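Local atomic coordinates of putative fumarylpyruvate hydrolase (Burkholderia cenocepacia, PDB entry 4MAQ), a protein that belongs to the fumarylacetoacetate hydrolase (FAH) superfamily and is probably an enzyme, its own activity being only putatively assigned. Residues B[146-151]-B[204-209]; B[164-169]-B[229-234]. One frame throughout, in Å; residues are numbered along the deposited sequence. Where two conformers were deposited one is given.

Contact 1 of 2, residues B[146-151]-B[204-209]; sequences GPVTAL and LIFTGT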
loop_
_atom_site.group_PDB
_atom_site.type_symbol
_atom_site.label_atom_id
_atom_site.label_comp_id
_atom_site.label_asym_id
_atom_site.label_seq_id
_atom_site.Cartn_x
_atom_site.Cartn_y
_atom_site.Cartn_z
ATOM N N GLY B 146 -9.680 -6.562 -2.508
ATOM C CA GLY B 146 -10.059 -5.954 -3.786
ATOM C C GLY B 146 -10.273 -6.970 -4.895
ATOM O O GLY B 146 -9.501 -7.010 -5.869
ATOM N N PRO B 147 -11.352 -7.779 -4.771
ATOM C CA PRO B 147 -11.654 -8.650 -5.902
ATOM C C PRO B 147 -11.951 -7.836 -7.173
ATOM O O PRO B 147 -12.676 -6.841 -7.111
ATOM C CB PRO B 147 -12.919 -9.430 -5.463
ATOM C CG PRO B 147 -13.161 -9.077 -4.052
ATOM C CD PRO B 147 -12.298 -7.939 -3.648
ATOM N N VAL B 148 -11.382 -8.251 -8.306
ATOM C CA VAL B 148 -11.559 -7.567 -9.593
ATOM C C VAL B 148 -11.819 -8.631 -10.669
ATOM O O VAL B 148 -11.215 -9.718 -10.639
ATOM C CB VAL B 148 -10.312 -6.692 -9.959
ATOM C CG1 VAL B 148 -10.479 -5.973 -11.299
ATOM C CG2 VAL B 148 -10.001 -5.660 -8.874
ATOM N N THR B 149 -12.664 -8.296 -11.645
ATOM C CA THR B 149 -12.880 -9.157 -12.802
ATOM C C THR B 149 -11.676 -9.166 -13.724
ATOM O O THR B 149 -10.784 -8.306 -13.634
ATOM C CB THR B 149 -14.091 -8.700 -13.621
ATOM O OG1 THR B 149 -13.854 -7.382 -14.151
ATOM C CG2 THR B 149 -15.366 -8.734 -12.767
ATOM N N ALA B 150 -11.674 -10.094 -14.680
ATOM C CA ALA B 150 -10.793 -9.940 -15.807
ATOM C C ALA B 150 -10.980 -8.541 -16.432
ATOM O O ALA B 150 -12.103 -7.972 -16.452
ATOM C CB ALA B 150 -11.068 -11.050 -16.817
ATOM N N LEU B 151 -9.869 -7.981 -16.891
ATOM C CA LEU B 151 -9.879 -6.677 -17.528
ATOM C C LEU B 151 -10.116 -6.774 -19.022
ATOM O O LEU B 151 -9.703 -7.745 -19.671
ATOM C CB LEU B 151 -8.548 -5.967 -17.289
ATOM C CG LEU B 151 -8.084 -5.857 -15.831
ATOM C CD1 LEU B 151 -6.776 -5.088 -15.803
ATOM C CD2 LEU B 151 -9.097 -5.202 -14.895
ATOM N N LEU B 204 -4.029 0.554 -10.790
ATOM C CA LEU B 204 -5.479 0.387 -10.836
ATOM C C LEU B 204 -6.103 1.504 -10.013
ATOM O O LEU B 204 -5.593 1.850 -8.953
ATOM C CB LEU B 204 -5.928 -0.973 -10.257
ATOM C CG LEU B 204 -5.428 -2.220 -10.988
ATOM C CD1 LEU B 204 -5.939 -3.458 -10.240
ATOM C CD2 LEU B 204 -5.865 -2.241 -12.442
ATOM N N ILE B 205 -7.235 2.040 -10.496
ATOM C CA ILE B 205 -7.982 3.036 -9.751
ATOM C C ILE B 205 -9.420 2.576 -9.593
ATOM O O ILE B 205 -10.126 2.308 -10.586
ATOM C CB ILE B 205 -7.959 4.410 -10.443
ATOM C CG1 ILE B 205 -6.514 4.884 -10.721
ATOM C CG2 ILE B 205 -8.726 5.428 -9.601
ATOM C CD1 ILE B 205 -6.464 6.147 -11.594
ATOM N N PHE B 206 -9.842 2.442 -8.337
ATOM C CA PHE B 206 -11.235 2.154 -8.005
ATOM C C PHE B 206 -11.919 3.519 -7.902
ATOM O O PHE B 206 -11.498 4.373 -7.125
ATOM C CB PHE B 206 -11.311 1.466 -6.648
ATOM C CG PHE B 206 -11.029 -0.009 -6.658
ATOM C CD1 PHE B 206 -9.786 -0.502 -7.044
ATOM C CD2 PHE B 206 -11.991 -0.893 -6.213
ATOM C CE1 PHE B 206 -9.515 -1.866 -7.002
ATOM C CE2 PHE B 206 -11.731 -2.266 -6.178
ATOM C CZ PHE B 206 -10.482 -2.748 -6.563
ATOM N N THR B 207 -12.952 3.718 -8.710
ATOM C CA THR B 207 -13.490 5.060 -9.001
ATOM C C THR B 207 -14.725 5.465 -8.191
ATOM O O THR B 207 -15.349 6.497 -8.475
ATOM C CB THR B 207 -13.795 5.243 -10.518
ATOM O OG1 THR B 207 -14.729 4.249 -10.969
ATOM C CG2 THR B 207 -12.526 5.127 -11.330
ATOM N N GLY B 208 -15.077 4.666 -7.182
ATOM C CA GLY B 208 -16.170 5.023 -6.282
ATOM C C GLY B 208 -17.353 4.101 -6.444
ATOM O O GLY B 208 -17.372 3.220 -7.306
ATOM N N THR B 209 -18.357 4.297 -5.607
ATOM C CA THR B 209 -19.460 3.351 -5.516
ATOM C C THR B 209 -20.786 4.082 -5.380
ATOM O O THR B 209 -20.843 5.117 -4.719
ATOM C CB THR B 209 -19.229 2.407 -4.307
ATOM O OG1 THR B 209 -20.058 1.247 -4.417
ATOM C CG2 THR B 209 -19.510 3.084 -2.964
#

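Contact 2 of 2, residues B[164-169]-B[229-234]; sequences RIWLAV and IATFEF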
loop_
_atom_site.group_PDB
_atom_site.type_symbol
_atom_site.label_atom_id
_atom_site.label_comp_id
_atom_site.label_asym_id
_atom_site.label_seq_id
_atom_site.Cartn_x
_atom_site.Cartn_y
_atom_site.Cartn_z
ATOM N N ARG B 164 -25.329 1.116 -16.239
ATOM C CA ARG B 164 -25.630 0.482 -14.966
ATOM C C ARG B 164 -24.390 -0.111 -14.289
ATOM O O ARG B 164 -23.579 -0.806 -14.929
ATOM C CB ARG B 164 -26.682 -0.615 -15.164
ATOM C CG ARG B 164 -27.173 -1.266 -13.870
ATOM C CD ARG B 164 -28.153 -2.412 -14.133
ATOM N NE ARG B 164 -27.656 -3.319 -15.165
ATOM C CZ ARG B 164 -27.785 -4.642 -15.137
ATOM N NH1 ARG B 164 -28.385 -5.237 -14.109
ATOM N NH2 ARG B 164 -27.301 -5.377 -16.129
ATOM N N ILE B 165 -24.260 0.172 -12.987
ATOM C CA ILE B 165 -23.246 -0.426 -12.111
ATOM C C ILE B 165 -24.040 -0.988 -10.935
ATOM O O ILE B 165 -24.864 -0.278 -10.329
ATOM C CB ILE B 165 -22.157 0.596 -11.678
ATOM C CG1 ILE B 165 -21.262 -0.001 -10.586
ATOM C CG2 ILE B 165 -22.745 1.953 -11.243
ATOM C CD1 ILE B 165 -19.941 0.720 -10.369
ATOM N N TRP B 166 -23.853 -2.273 -10.629
ATOM C CA TRP B 166 -24.779 -2.932 -9.713
ATOM C C TRP B 166 -24.087 -4.055 -8.951
ATOM O O TRP B 166 -23.057 -4.604 -9.381
ATOM C CB TRP B 166 -26.004 -3.469 -10.500
ATOM C CG TRP B 166 -25.608 -4.553 -11.474
ATOM C CD1 TRP B 166 -25.099 -4.388 -12.745
ATOM C CD2 TRP B 166 -25.649 -5.964 -11.234
ATOM N NE1 TRP B 166 -24.816 -5.625 -13.299
ATOM C CE2 TRP B 166 -25.154 -6.602 -12.397
ATOM C CE3 TRP B 166 -26.072 -6.756 -10.148
ATOM C CZ2 TRP B 166 -25.055 -7.999 -12.507
ATOM C CZ3 TRP B 166 -25.962 -8.157 -10.257
ATOM C CH2 TRP B 166 -25.456 -8.759 -11.428
ATOM N N LEU B 167 -24.691 -4.413 -7.825
ATOM C CA LEU B 167 -24.219 -5.536 -7.041
ATOM C C LEU B 167 -25.427 -6.158 -6.335
ATOM O O LEU B 167 -26.303 -5.440 -5.845
ATOM C CB LEU B 167 -23.154 -5.078 -6.023
ATOM C CG LEU B 167 -22.603 -6.125 -5.037
ATOM C CD1 LEU B 167 -21.199 -5.734 -4.607
ATOM C CD2 LEU B 167 -23.485 -6.323 -3.805
ATOM N N ALA B 168 -25.474 -7.488 -6.322
ATOM C CA ALA B 168 -26.495 -8.247 -5.593
ATOM C C ALA B 168 -25.846 -9.252 -4.670
ATOM O O ALA B 168 -24.699 -9.682 -4.886
ATOM C CB ALA B 168 -27.411 -8.960 -6.595
ATOM N N VAL B 169 -26.593 -9.603 -3.627
ATOM C CA VAL B 169 -26.165 -10.602 -2.649
ATOM C C VAL B 169 -27.272 -11.642 -2.557
ATOM O O VAL B 169 -28.441 -11.303 -2.290
ATOM C CB VAL B 169 -25.930 -9.958 -1.257
ATOM C CG1 VAL B 169 -25.688 -11.014 -0.188
ATOM C CG2 VAL B 169 -24.771 -8.972 -1.302
ATOM N N ILE B 229 -18.829 -3.937 -19.514
ATOM C CA ILE B 229 -17.461 -4.101 -19.041
ATOM C C ILE B 229 -17.234 -5.527 -18.532
ATOM O O ILE B 229 -16.408 -6.258 -19.093
ATOM C CB ILE B 229 -17.073 -3.050 -17.958
ATOM C CG1 ILE B 229 -17.268 -1.618 -18.488
ATOM C CG2 ILE B 229 -15.660 -3.284 -17.421
ATOM C CD1 ILE B 229 -16.483 -1.278 -19.742
ATOM N N ALA B 230 -17.976 -5.928 -17.498
ATOM C CA ALA B 230 -17.873 -7.293 -16.959
ATOM C C ALA B 230 -19.010 -7.541 -16.003
ATOM O O ALA B 230 -19.599 -6.593 -15.465
ATOM C CB ALA B 230 -16.548 -7.473 -16.231
ATOM N N THR B 231 -19.320 -8.813 -15.782
ATOM C CA THR B 231 -20.104 -9.216 -14.624
ATOM C C THR B 231 -19.265 -10.203 -13.842
ATOM O O THR B 231 -18.257 -10.709 -14.347
ATOM C CB THR B 231 -21.460 -9.847 -15.012
ATOM O OG1 THR B 231 -21.222 -11.023 -15.800
ATOM C CG2 THR B 231 -22.309 -8.847 -15.795
ATOM N N PHE B 232 -19.677 -10.487 -12.618
ATOM C CA PHE B 232 -18.959 -11.435 -11.788
ATOM C C PHE B 232 -19.918 -12.181 -10.873
ATOM O O PHE B 232 -21.077 -11.741 -10.625
ATOM C CB PHE B 232 -17.861 -10.765 -10.941
ATOM C CG PHE B 232 -18.391 -9.839 -9.898
ATOM C CD1 PHE B 232 -18.807 -10.307 -8.660
ATOM C CD2 PHE B 232 -18.462 -8.460 -10.145
ATOM C CE1 PHE B 232 -19.308 -9.436 -7.688
ATOM C CE2 PHE B 232 -18.966 -7.585 -9.179
ATOM C CZ PHE B 232 -19.398 -8.081 -7.951
ATOM N N GLU B 233 -19.401 -13.295 -10.358
ATOM C CA GLU B 233 -20.098 -14.106 -9.353
ATOM C C GLU B 233 -19.034 -14.780 -8.489
ATOM O O GLU B 233 -18.146 -15.427 -9.015
ATOM C CB GLU B 233 -20.987 -15.140 -10.046
ATOM C CG GLU B 233 -21.703 -16.123 -9.097
ATOM C CD GLU B 233 -22.882 -16.836 -9.743
ATOM O OE1 GLU B 233 -23.424 -16.348 -10.782
ATOM O OE2 GLU B 233 -23.291 -17.896 -9.219
ATOM N N PHE B 234 -19.102 -14.590 -7.175
ATOM C CA PHE B 234 -18.183 -15.290 -6.253
ATOM C C PHE B 234 -18.883 -15.563 -4.944
ATOM O O PHE B 234 -19.961 -15.012 -4.673
ATOM C CB PHE B 234 -16.850 -14.518 -6.054
ATOM C CG PHE B 234 -16.961 -13.175 -5.345
ATOM C CD1 PHE B 234 -17.069 -13.093 -3.960
ATOM C CD2 PHE B 234 -16.864 -11.977 -6.064
ATOM C CE1 PHE B 234 -17.107 -11.854 -3.315
ATOM C CE2 PHE B 234 -16.891 -10.739 -5.422
ATOM C CZ PHE B 234 -17.032 -10.671 -4.044
#

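Contact 1 of 2, residues B[146-151]-B[204-209]
The F206 ring meets G146 and V148 obliquely through its far carbon, CZ. This atom lies 4.3 Å from G146 CA and 3.7 Å from V148 CG2, which crosses the end of the ring at a slant. The V148 contact holds for one of the two conformers deposited for that residue. In that conformer CG2 is the branch lying anti to the carbonyl carbon, and this turns it to the phenyl group. The F206 ring is placed likewise, CG anti to the carbonyl carbon (chi1 -81°). Its CB leaves the strand to one side, and the ring's length carries CZ across to the other segment. At G146 the backbone itself borders the ring, because the glycine puts no side chain between them.

Farther along, L151 and L204 touch more lightly, methyl to methyl, with CD1 of the first 4.5 Å from CD2 of the second. The two strands are not neighbours in the large mixed sheet: 204-206 pairs with 36-39 and 85-95, while 146-153 pairs with 69-71 and 111-122. I69 touches V148, L204 and F206, making it a shared neighbour of both sides.

Beyond V148 the first segment turns, and T149 OG1 gives a hydrogen bond of 3.0 Å to A150 O. The hydroxyl approaches from above the carbonyl plane, 41° out of it, and T149 OG1 is also hydrogen-bonded with V116 N. T149 is thus tied both to its own turn and to strand 111-122. What joins the two segments is hydrocarbon alone, all of it buried near the centre of the chain. The contact therefore depends on shape and on the exclusion of water, with no polar bond setting its direction.

Contact 2 of 2, residues B[164-169]-B[229-234]
Strands 164-169 and 230-236 flank strand 221-226 in the mixed five-stranded sheet. Both run antiparallel to it and hence parallel to each other, and their side chains meet across the strand between. W166 and T231 form one pair: the methyl CG2 of T231 lies at the indole edge, near its plane, 4.4 Å from CZ2. In the other pair, L167 CD1 lies at the edge of the F232 ring, 4.5 Å from CZ. F232 has its CG beside both backbone branches (chi1 67°), a setting that sends CZ out to the leucine.

One face of the indole carries R164, from the same strand. In one of its two deposited conformers, R164 NH1 stands 3.6 Å above the ring plane, toward the rim. R164 NH2 also forms a salt bridge with D227, just past the middle strand. Where the chain enters 230-236, a classic beta bulge sets I229 and A230 opposite the single residue V226.

The two pairs differ in setting. L167 and F232 are buried, where I89 touches both, whereas T231 is exposed. Between these strands the touch is apolar and loose, so the backbone bonds to 221-226 probably do more to fix their spacing.

How the contacts relate
Contact 1 and contact 2 have centres about 11 Å apart and touch directly, because strand 146-153 works on two sides. V148 turns to F206 in contact 1, while P147 and T149 meet the strand 230-236 of contact 2. T149 OG1 comes within 3.4 Å of A230 CB, its CG2 within 3.7 Å of F232 CB, and P147 CB lies 4.2 Å from F234 CE2. This direct packing joins the two sheets. V116 serves both: it bonds T149 and packs on A230 and F232. Along the chain the four segments alternate, so 164-169 falls between the halves of contact 1 and 204-209 between those of contact 2.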